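PDB 3N7X: capsid protein from Infectious hypodermal and hematopoietic necrosis virus, which forms, in sixty copies, the icosahedral shell of a shrimp densovirus, probably to enclose its genome, and binds calcium. Local coordinates for residues L74-M79 against A287-H292; N80-G85 against A116-H121; I151-T156 against K209-H214. All blocks are in the same frame, centred on the assembly; numbering follows the deposited sequence.

Contact 1. Residues L74-M79 against A287-H292; sequences LPLHWM and ADFFLH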
loop_
_atom_site.group_PDB
_atom_site.type_symbol
_atom_site.label_atom_id
_atom_site.label_comp_id
_atom_site.label_asym_id
_atom_site.label_seq_id
_atom_site.Cartn_x
_atom_site.Cartn_y
_atom_site.Cartn_z
ATOM N N LEU A 74 58.097 -73.791 -29.939
ATOM C CA LEU A 74 57.043 -73.444 -30.884
ATOM C C LEU A 74 57.406 -72.083 -31.464
ATOM O O LEU A 74 57.155 -71.045 -30.851
ATOM C CB LEU A 74 55.677 -73.377 -30.196
ATOM C CG LEU A 74 54.529 -72.904 -31.103
ATOM C CD1 LEU A 74 54.503 -73.705 -32.395
ATOM C CD2 LEU A 74 53.211 -73.047 -30.369
ATOM N N PRO A 75 58.022 -72.075 -32.653
ATOM C CA PRO A 75 58.437 -70.842 -33.328
ATOM C C PRO A 75 57.296 -70.123 -34.046
ATOM O O PRO A 75 57.143 -70.242 -35.262
ATOM C CB PRO A 75 59.511 -71.337 -34.287
ATOM C CG PRO A 75 58.954 -72.655 -34.720
ATOM C CD PRO A 75 58.430 -73.263 -33.426
ATOM N N LEU A 76 56.508 -69.368 -33.286
ATOM C CA LEU A 76 55.376 -68.631 -33.837
ATOM C C LEU A 76 55.766 -67.613 -34.885
ATOM O O LEU A 76 54.923 -67.172 -35.658
ATOM C CB LEU A 76 54.631 -67.890 -32.736
ATOM C CG LEU A 76 54.086 -68.748 -31.610
ATOM C CD1 LEU A 76 53.243 -67.887 -30.700
ATOM C CD2 LEU A 76 53.261 -69.877 -32.198
ATOM N N HIS A 77 57.035 -67.224 -34.898
ATOM C CA HIS A 77 57.510 -66.236 -35.855
ATOM C C HIS A 77 57.812 -66.816 -37.237
ATOM O O HIS A 77 58.107 -66.068 -38.172
ATOM C CB HIS A 77 58.758 -65.538 -35.308
ATOM C CG HIS A 77 59.832 -66.486 -34.878
ATOM N ND1 HIS A 77 61.153 -66.333 -35.246
ATOM C CD2 HIS A 77 59.782 -67.602 -34.112
ATOM C CE1 HIS A 77 61.869 -67.315 -34.728
ATOM N NE2 HIS A 77 61.061 -68.098 -34.035
ATOM N N TRP A 78 57.743 -68.140 -37.365
ATOM C CA TRP A 78 58.008 -68.797 -38.646
ATOM C C TRP A 78 56.773 -68.747 -39.533
ATOM O O TRP A 78 55.796 -69.454 -39.287
ATOM C CB TRP A 78 58.408 -70.258 -38.435
ATOM C CG TRP A 78 59.772 -70.458 -37.842
ATOM C CD1 TRP A 78 60.580 -69.503 -37.289
ATOM C CD2 TRP A 78 60.475 -71.701 -37.715
ATOM N NE1 TRP A 78 61.743 -70.075 -36.826
ATOM C CE2 TRP A 78 61.704 -71.423 -37.075
ATOM C CE3 TRP A 78 60.185 -73.026 -38.081
ATOM C CZ2 TRP A 78 62.644 -72.421 -36.790
ATOM C CZ3 TRP A 78 61.120 -74.020 -37.796
ATOM C CH2 TRP A 78 62.335 -73.710 -37.157
ATOM N N MET A 79 56.818 -67.914 -40.566
ATOM C CA MET A 79 55.690 -67.790 -41.484
ATOM C C MET A 79 55.308 -69.135 -42.090
ATOM O O MET A 79 54.145 -69.378 -42.408
ATOM C CB MET A 79 56.035 -66.807 -42.601
ATOM C CG MET A 79 56.189 -65.377 -42.131
ATOM S SD MET A 79 56.654 -64.252 -43.460
ATOM C CE MET A 79 55.178 -64.287 -44.492
ATOM N N ALA A 287 45.625 -76.753 -31.132
ATOM C CA ALA A 287 46.282 -75.477 -31.350
ATOM C C ALA A 287 45.717 -74.806 -32.591
ATOM O O ALA A 287 45.824 -75.339 -33.696
ATOM C CB ALA A 287 47.784 -75.684 -31.495
ATOM N N ASP A 288 45.109 -73.642 -32.402
ATOM C CA ASP A 288 44.531 -72.904 -33.516
ATOM C C ASP A 288 45.481 -71.783 -33.925
ATOM O O ASP A 288 45.942 -71.005 -33.086
ATOM C CB ASP A 288 43.153 -72.359 -33.124
ATOM C CG ASP A 288 42.159 -73.474 -32.772
ATOM O OD1 ASP A 288 42.350 -74.623 -33.242
ATOM O OD2 ASP A 288 41.181 -73.201 -32.035
ATOM N N PHE A 289 45.778 -71.724 -35.222
ATOM C CA PHE A 289 46.701 -70.742 -35.784
ATOM C C PHE A 289 46.033 -69.761 -36.719
ATOM O O PHE A 289 45.055 -70.094 -37.388
ATOM C CB PHE A 289 47.792 -71.440 -36.598
ATOM C CG PHE A 289 48.736 -72.269 -35.784
ATOM C CD1 PHE A 289 50.037 -71.830 -35.550
ATOM C CD2 PHE A 289 48.341 -73.505 -35.275
ATOM C CE1 PHE A 289 50.937 -72.614 -34.821
ATOM C CE2 PHE A 289 49.229 -74.295 -34.546
ATOM C CZ PHE A 289 50.531 -73.849 -34.319
ATOM N N PHE A 290 46.591 -68.557 -36.791
ATOM C CA PHE A 290 46.078 -67.544 -37.698
ATOM C C PHE A 290 47.192 -66.560 -38.050
ATOM O O PHE A 290 48.102 -66.316 -37.251
ATOM C CB PHE A 290 44.910 -66.771 -37.073
ATOM C CG PHE A 290 45.339 -65.750 -36.063
ATOM C CD1 PHE A 290 45.574 -66.116 -34.736
ATOM C CD2 PHE A 290 45.584 -64.434 -36.452
ATOM C CE1 PHE A 290 46.052 -65.186 -33.810
ATOM C CE2 PHE A 290 46.063 -63.495 -35.535
ATOM C CZ PHE A 290 46.298 -63.875 -34.210
ATOM N N LEU A 291 47.110 -66.004 -39.253
ATOM C CA LEU A 291 48.072 -65.019 -39.711
ATOM C C LEU A 291 47.384 -64.091 -40.701
ATOM O O LEU A 291 46.655 -64.542 -41.591
ATOM C CB LEU A 291 49.276 -65.694 -40.367
ATOM C CG LEU A 291 50.326 -64.715 -40.912
ATOM C CD1 LEU A 291 51.707 -65.345 -40.849
ATOM C CD2 LEU A 291 49.970 -64.309 -42.342
ATOM N N HIS A 292 47.602 -62.791 -40.523
ATOM C CA HIS A 292 47.020 -61.781 -41.397
ATOM C C HIS A 292 48.107 -61.267 -42.326
ATOM O O HIS A 292 49.061 -60.616 -41.894
ATOM C CB HIS A 292 46.429 -60.626 -40.582
ATOM C CG HIS A 292 45.289 -61.035 -39.699
ATOM N ND1 HIS A 292 44.166 -61.677 -40.181
ATOM C CD2 HIS A 292 45.104 -60.908 -38.362
ATOM C CE1 HIS A 292 43.339 -61.929 -39.180
ATOM N NE2 HIS A 292 43.885 -61.472 -38.066
#

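Contact 2. Residues N80-G85 against A116-H121; sequences NLYLYG and AGVVMH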
loop_
_atom_site.group_PDB
_atom_site.type_symbol
_atom_site.label_atom_id
_atom_site.label_comp_id
_atom_site.label_asym_id
_atom_site.label_seq_id
_atom_site.Cartn_x
_atom_site.Cartn_y
_atom_site.Cartn_z
ATOM N N ASN A 80 56.298 -70.007 -42.237
ATOM C CA ASN A 80 56.087 -71.320 -42.824
ATOM C C ASN A 80 55.000 -72.116 -42.118
ATOM O O ASN A 80 54.294 -72.899 -42.749
ATOM C CB ASN A 80 57.392 -72.114 -42.799
ATOM C CG ASN A 80 58.566 -71.311 -43.311
ATOM O OD1 ASN A 80 58.964 -70.312 -42.701
ATOM N ND2 ASN A 80 59.129 -71.735 -44.439
ATOM N N LEU A 81 54.865 -71.919 -40.811
ATOM C CA LEU A 81 53.864 -72.654 -40.050
ATOM C C LEU A 81 52.442 -72.252 -40.395
ATOM O O LEU A 81 51.504 -72.987 -40.103
ATOM C CB LEU A 81 54.088 -72.465 -38.549
ATOM C CG LEU A 81 55.396 -73.002 -37.959
ATOM C CD1 LEU A 81 55.404 -72.752 -36.463
ATOM C CD2 LEU A 81 55.535 -74.495 -38.243
ATOM N N TYR A 82 52.277 -71.094 -41.027
ATOM C CA TYR A 82 50.944 -70.612 -41.375
ATOM C C TYR A 82 50.597 -70.754 -42.852
ATOM O O TYR A 82 49.442 -70.995 -43.198
ATOM C CB TYR A 82 50.803 -69.140 -40.983
ATOM C CG TYR A 82 51.175 -68.828 -39.549
ATOM C CD1 TYR A 82 50.208 -68.806 -38.537
ATOM C CD2 TYR A 82 52.497 -68.533 -39.207
ATOM C CE1 TYR A 82 50.553 -68.493 -37.219
ATOM C CE2 TYR A 82 52.850 -68.222 -37.899
ATOM C CZ TYR A 82 51.877 -68.202 -36.914
ATOM O OH TYR A 82 52.241 -67.874 -35.630
ATOM N N LEU A 83 51.589 -70.595 -43.724
ATOM C CA LEU A 83 51.360 -70.687 -45.165
ATOM C C LEU A 83 51.375 -72.114 -45.706
ATOM O O LEU A 83 51.001 -72.355 -46.856
ATOM C CB LEU A 83 52.390 -69.830 -45.910
ATOM C CG LEU A 83 52.059 -68.340 -46.053
ATOM C CD1 LEU A 83 51.552 -67.780 -44.741
ATOM C CD2 LEU A 83 53.292 -67.591 -46.518
ATOM N N TYR A 84 51.811 -73.055 -44.874
ATOM C CA TYR A 84 51.855 -74.462 -45.263
ATOM C C TYR A 84 50.947 -75.278 -44.365
ATOM O O TYR A 84 50.560 -74.833 -43.284
ATOM C CB TYR A 84 53.276 -75.011 -45.145
ATOM C CG TYR A 84 54.201 -74.571 -46.247
ATOM C CD1 TYR A 84 54.336 -75.328 -47.411
ATOM C CD2 TYR A 84 54.936 -73.391 -46.134
ATOM C CE1 TYR A 84 55.187 -74.920 -48.439
ATOM C CE2 TYR A 84 55.788 -72.973 -47.153
ATOM C CZ TYR A 84 55.912 -73.740 -48.302
ATOM O OH TYR A 84 56.763 -73.336 -49.307
ATOM N N GLY A 85 50.620 -76.478 -44.827
ATOM C CA GLY A 85 49.787 -77.389 -44.065
ATOM C C GLY A 85 50.276 -78.799 -44.338
ATOM O O GLY A 85 51.396 -78.983 -44.821
ATOM N N ALA A 116 49.823 -62.408 -36.130
ATOM C CA ALA A 116 49.777 -63.856 -36.251
ATOM C C ALA A 116 49.855 -64.428 -34.847
ATOM O O ALA A 116 50.295 -63.747 -33.917
ATOM C CB ALA A 116 50.936 -64.357 -37.092
ATOM N N GLY A 117 49.417 -65.671 -34.681
ATOM C CA GLY A 117 49.472 -66.264 -33.362
ATOM C C GLY A 117 48.817 -67.620 -33.230
ATOM O O GLY A 117 48.331 -68.202 -34.205
ATOM N N VAL A 118 48.806 -68.118 -31.999
ATOM C CA VAL A 118 48.227 -69.411 -31.688
ATOM C C VAL A 118 47.502 -69.365 -30.370
ATOM O O VAL A 118 47.776 -68.517 -29.514
ATOM C CB VAL A 118 49.308 -70.490 -31.536
ATOM C CG1 VAL A 118 48.674 -71.872 -31.464
ATOM C CG2 VAL A 118 50.258 -70.408 -32.684
ATOM N N VAL A 119 46.576 -70.297 -30.221
ATOM C CA VAL A 119 45.830 -70.445 -28.993
ATOM C C VAL A 119 45.790 -71.939 -28.752
ATOM O O VAL A 119 45.281 -72.688 -29.583
ATOM C CB VAL A 119 44.379 -69.943 -29.110
ATOM C CG1 VAL A 119 43.677 -70.106 -27.771
ATOM C CG2 VAL A 119 44.360 -68.497 -29.528
ATOM N N MET A 120 46.357 -72.381 -27.639
ATOM C CA MET A 120 46.323 -73.797 -27.318
ATOM C C MET A 120 45.236 -73.962 -26.275
ATOM O O MET A 120 45.125 -73.148 -25.355
ATOM C CB MET A 120 47.664 -74.262 -26.760
ATOM C CG MET A 120 48.808 -74.159 -27.754
ATOM S SD MET A 120 50.327 -74.928 -27.142
ATOM C CE MET A 120 50.808 -73.786 -25.819
ATOM N N HIS A 121 44.423 -75.002 -26.426
ATOM C CA HIS A 121 43.344 -75.241 -25.485
ATOM C C HIS A 121 42.944 -76.706 -25.462
ATOM O O HIS A 121 43.556 -77.538 -26.130
ATOM C CB HIS A 121 42.120 -74.390 -25.857
ATOM C CG HIS A 121 41.531 -74.718 -27.198
ATOM N ND1 HIS A 121 41.964 -74.132 -28.370
ATOM C CD2 HIS A 121 40.539 -75.572 -27.552
ATOM C CE1 HIS A 121 41.264 -74.609 -29.387
ATOM N NE2 HIS A 121 40.394 -75.485 -28.917
#

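Contact 3. Residues I151-T156 against K209-H214; sequences IFKDTT and KAYTIH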
loop_
_atom_site.group_PDB
_atom_site.type_symbol
_atom_site.label_atom_id
_atom_site.label_comp_id
_atom_site.label_asym_id
_atom_site.label_seq_id
_atom_site.Cartn_x
_atom_site.Cartn_y
_atom_site.Cartn_z
ATOM N N ILE A 151 55.353 -73.859 -19.483
ATOM C CA ILE A 151 55.672 -73.011 -20.627
ATOM C C ILE A 151 56.682 -71.949 -20.203
ATOM O O ILE A 151 56.462 -71.226 -19.227
ATOM C CB ILE A 151 54.393 -72.343 -21.172
ATOM C CG1 ILE A 151 53.392 -73.430 -21.571
ATOM C CG2 ILE A 151 54.722 -71.452 -22.362
ATOM C CD1 ILE A 151 52.030 -72.908 -21.937
ATOM N N PHE A 152 57.783 -71.859 -20.945
ATOM C CA PHE A 152 58.859 -70.920 -20.636
ATOM C C PHE A 152 59.190 -69.937 -21.761
ATOM O O PHE A 152 58.893 -70.180 -22.931
ATOM C CB PHE A 152 60.144 -71.694 -20.324
ATOM C CG PHE A 152 60.006 -72.717 -19.230
ATOM C CD1 PHE A 152 60.120 -72.349 -17.891
ATOM C CD2 PHE A 152 59.793 -74.057 -19.538
ATOM C CE1 PHE A 152 60.027 -73.304 -16.873
ATOM C CE2 PHE A 152 59.699 -75.019 -18.531
ATOM C CZ PHE A 152 59.817 -74.642 -17.196
ATOM N N LYS A 153 59.825 -68.833 -21.375
ATOM C CA LYS A 153 60.296 -67.794 -22.290
ATOM C C LYS A 153 61.607 -67.320 -21.670
ATOM O O LYS A 153 61.697 -67.148 -20.449
ATOM C CB LYS A 153 59.328 -66.610 -22.371
ATOM C CG LYS A 153 58.018 -66.871 -23.103
ATOM C CD LYS A 153 57.157 -65.606 -23.090
ATOM C CE LYS A 153 55.788 -65.818 -23.722
ATOM N NZ LYS A 153 55.001 -64.550 -23.793
ATOM N N ASP A 154 62.625 -67.126 -22.500
ATOM C CA ASP A 154 63.923 -66.682 -22.014
ATOM C C ASP A 154 63.946 -65.160 -21.935
ATOM O O ASP A 154 64.496 -64.490 -22.805
ATOM C CB ASP A 154 65.025 -67.198 -22.947
ATOM C CG ASP A 154 66.403 -66.667 -22.587
ATOM O OD1 ASP A 154 66.626 -66.305 -21.408
ATOM O OD2 ASP A 154 67.273 -66.627 -23.489
ATOM N N THR A 155 63.347 -64.618 -20.881
ATOM C CA THR A 155 63.286 -63.175 -20.715
ATOM C C THR A 155 64.521 -62.552 -20.087
ATOM O O THR A 155 64.764 -61.357 -20.260
ATOM C CB THR A 155 62.069 -62.764 -19.863
ATOM O OG1 THR A 155 62.124 -63.426 -18.595
ATOM C CG2 THR A 155 60.779 -63.132 -20.566
ATOM N N THR A 156 65.302 -63.344 -19.359
ATOM C CA THR A 156 66.491 -62.809 -18.707
ATOM C C THR A 156 67.751 -62.853 -19.563
ATOM O O THR A 156 68.832 -62.496 -19.098
ATOM C CB THR A 156 66.765 -63.522 -17.370
ATOM O OG1 THR A 156 66.927 -64.925 -17.594
ATOM C CG2 THR A 156 65.610 -63.296 -16.410
ATOM N N LYS A 209 45.710 -70.845 -23.838
ATOM C CA LYS A 209 46.974 -70.121 -23.842
ATOM C C LYS A 209 47.177 -69.503 -25.207
ATOM O O LYS A 209 47.382 -70.205 -26.201
ATOM C CB LYS A 209 48.129 -71.064 -23.509
ATOM C CG LYS A 209 48.034 -71.680 -22.119
ATOM C CD LYS A 209 48.053 -70.609 -21.036
ATOM C CE LYS A 209 48.059 -71.237 -19.648
ATOM N NZ LYS A 209 48.124 -70.222 -18.555
ATOM N N ALA A 210 47.113 -68.180 -25.251
ATOM C CA ALA A 210 47.260 -67.464 -26.505
ATOM C C ALA A 210 48.559 -66.685 -26.588
ATOM O O ALA A 210 48.941 -65.983 -25.650
ATOM C CB ALA A 210 46.083 -66.529 -26.699
ATOM N N TYR A 211 49.234 -66.820 -27.724
ATOM C CA TYR A 211 50.488 -66.125 -27.959
ATOM C C TYR A 211 50.392 -65.540 -29.348
ATOM O O TYR A 211 49.995 -66.225 -30.293
ATOM C CB TYR A 211 51.655 -67.107 -27.865
ATOM C CG TYR A 211 51.694 -67.823 -26.535
ATOM C CD1 TYR A 211 52.159 -67.179 -25.384
ATOM C CD2 TYR A 211 51.192 -69.120 -26.408
ATOM C CE1 TYR A 211 52.114 -67.811 -24.137
ATOM C CE2 TYR A 211 51.142 -69.758 -25.168
ATOM C CZ TYR A 211 51.602 -69.098 -24.038
ATOM O OH TYR A 211 51.529 -69.725 -22.814
ATOM N N THR A 212 50.729 -64.263 -29.471
ATOM C CA THR A 212 50.658 -63.609 -30.766
ATOM C C THR A 212 51.915 -62.808 -31.045
ATOM O O THR A 212 52.743 -62.585 -30.163
ATOM C CB THR A 212 49.453 -62.647 -30.850
ATOM O OG1 THR A 212 49.679 -61.540 -29.976
ATOM C CG2 THR A 212 48.172 -63.346 -30.436
ATOM N N ILE A 213 52.050 -62.382 -32.290
ATOM C CA ILE A 213 53.185 -61.585 -32.695
ATOM C C ILE A 213 52.690 -60.580 -33.722
ATOM O O ILE A 213 51.858 -60.904 -34.568
ATOM C CB ILE A 213 54.289 -62.467 -33.311
ATOM C CG1 ILE A 213 55.437 -61.589 -33.811
ATOM C CG2 ILE A 213 53.718 -63.305 -34.447
ATOM C CD1 ILE A 213 56.664 -62.374 -34.226
ATOM N N HIS A 214 53.170 -59.350 -33.618
ATOM C CA HIS A 214 52.792 -58.314 -34.566
ATOM C C HIS A 214 54.044 -58.004 -35.375
ATOM O O HIS A 214 55.090 -57.679 -34.810
ATOM C CB HIS A 214 52.316 -57.049 -33.849
ATOM C CG HIS A 214 51.064 -57.235 -33.046
ATOM N ND1 HIS A 214 51.052 -57.853 -31.812
ATOM C CD2 HIS A 214 49.782 -56.877 -33.300
ATOM C CE1 HIS A 214 49.817 -57.865 -31.339
ATOM N NE2 HIS A 214 49.028 -57.279 -32.222
#

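Contact 1. Residues L74-M79 against A287-H292
F289 of strand 281-296 points its ring at two leucines of the chain that follows strand 70-74. The far end of its ring does the touching. CZ comes to 4.4 Å from CD1 of L74, a methyl that lies at the ring edge, near its plane. On the L76 side, CE1 is 4.4 Å from CD2 of L76, which approaches obliquely. L74 meets the ring because its CG stands opposite the backbone N (chi1 175°), carrying the isobutyl group toward the ring. A second, looser meeting covers almost as much of L291 as the leucines cover of F289: CD1 of L291 lies 4.7 Å from CG of M79, beyond tight van der Waals distance.

The backbone between these leucines and M79 is shaped by turns. P75 is the centre of an inverse gamma turn, with a weak bond from L76 N to L74 O, and a type I beta turn follows, in which W78 N bonds to P75 O at 3.0 Å. W78 folds back so that CB of P75 sits 3.4 Å above its ring plane, while L76 and M79 are left to meet the strand.

In the jelly-roll barrel that parvovirus capsid proteins share, this contact joins the two facing sheets: strand 70-74 pairs with 264-268 in one, and strand 281-296 lies between 45-59 and 111-131 in the other. R54 makes a cation-pi contact with F289, whose side chain is about 9 Å from a bound calcium ion. The meeting of the segments themselves is wholly apolar and buried, so between them it rests on dispersion and the exclusion of water; directed bonds that hold the turn go elsewhere, one of them joining L76 O to OH of Y82.

Contact 2. Residues N80-G85 against A116-H121
The short helix 80-83, which follows the turn after strand 70-74, is packed inside the jelly roll against strand 111-131, a central strand of the sheet in which it lies between 281-296 and 208-214. One residue of the helix, Y82, carries the contact. Its CG lies anti to the carbonyl carbon (chi1 -52°), and from there the phenol extends toward the backbone of A116 and G117.

A116 covers one face of the ring: its CB is 4.0 Å from CZ of Y82, a CH-pi-like approach of a small methyl near the phenol end. The carbonyl of G117 comes instead at the rim. G117 O lies in the plane of the ring, 3.8 Å from CE1 of Y82, where the slightly positive aromatic C-H edge would be mildly favourable to a carbonyl oxygen. Beside it, the hydroxyl OH of Y82 rests 3.7 Å from G117 N, too far to bond; that amide is already paired with F290 in the neighbouring strand. V118 completes the surface, with CG2 at 4.4 Å from OH of Y82.

The hydroxyl is satisfied elsewhere, giving its proton to the carbonyl O of L76 in the preceding turn. Further along, L291 of strand 281-296 also touches Y82, and R54 bonds to the carbonyl of L81, tying the helix to strand 45-59.

Y82 is thus amphipathic within a buried site: its flat carbon surface is matched to alanine, its edge to a peptide oxygen, and its polar tip to a carbonyl outside the pair. That bond would hold the phenol's depth, while A116 on a face and G117 O at the edge limit its turning, and apolar contact supplies the adhesion to the strand.

Contact 3. Residues I151-T156 against K209-H214
I151 and Y211 meet head-on where strands 149-153 and 208-214 face each other across the inside of the jelly roll, and here the packing is close. CD1 of I151 lies 3.3 Å from OH of Y211, and CG2 of the same isoleucine is 3.7 Å from that oxygen and 4.3 Å from CZ of Y211, approaching the ring obliquely. With CG1 beside the backbone N (chi1 -58°) and the chain extended beyond it, the isoleucine sends both branches to the phenol end. CD1 also reaches the aliphatic part of K209, 4.2 Å from its CG.

The other side is looser and nearer solvent: K153 is partly exposed, unlike the buried I151 and Y211. It stretches out in full and crosses the tyrosine obliquely, its NZ stopping 4.2 Å from CD1 of Y211 at the ring edge, near the plane, so the ammonium does not sit over this ring. Its cation-pi partner is F199 of the adjoining strand. Beyond it the chain leaves the strand through D154, and T155 and T156 pack on T42 and N41 of a neighbouring subunit.

At their closest, the axes of 151-153 and 209-214 are 11.5 Å apart, with N-to-C directions 26° from each other, a spacing that side chains from both sheets bridge. E201 serves both polar ends, forming a salt bridge with NZ of K209 and a hydrogen bond with OH of Y211. A carboxylate held between a lysine and a phenol would probably stay ionised; the hydroxyl, although wedged against methyls, keeps a polar partner while its ring contributes apolar surface.

Overall arrangement
All three contacts bridge the interior of one jelly roll, but they sample it at different depths. Contacts 1 and 2 are buried, their centres about 3 Å apart, and both rest on neighbouring strands of the same sheet, 281-296 and 111-131. The centre of contact 3 is about 12 and 14 Å from those of contacts 1 and 2; only partly buried, it joins 208-214, next to 111-131, to 149-153 of the facing sheet. Its chemistry shifts accordingly: contact 1 is purely hydrocarbon, contact 2 adds a single phenol with a carbonyl partner, and contact 3 brings in lysines and a carboxylate. L76 packs against Y211, continuing the apolar filling from 74-79 toward 209-214.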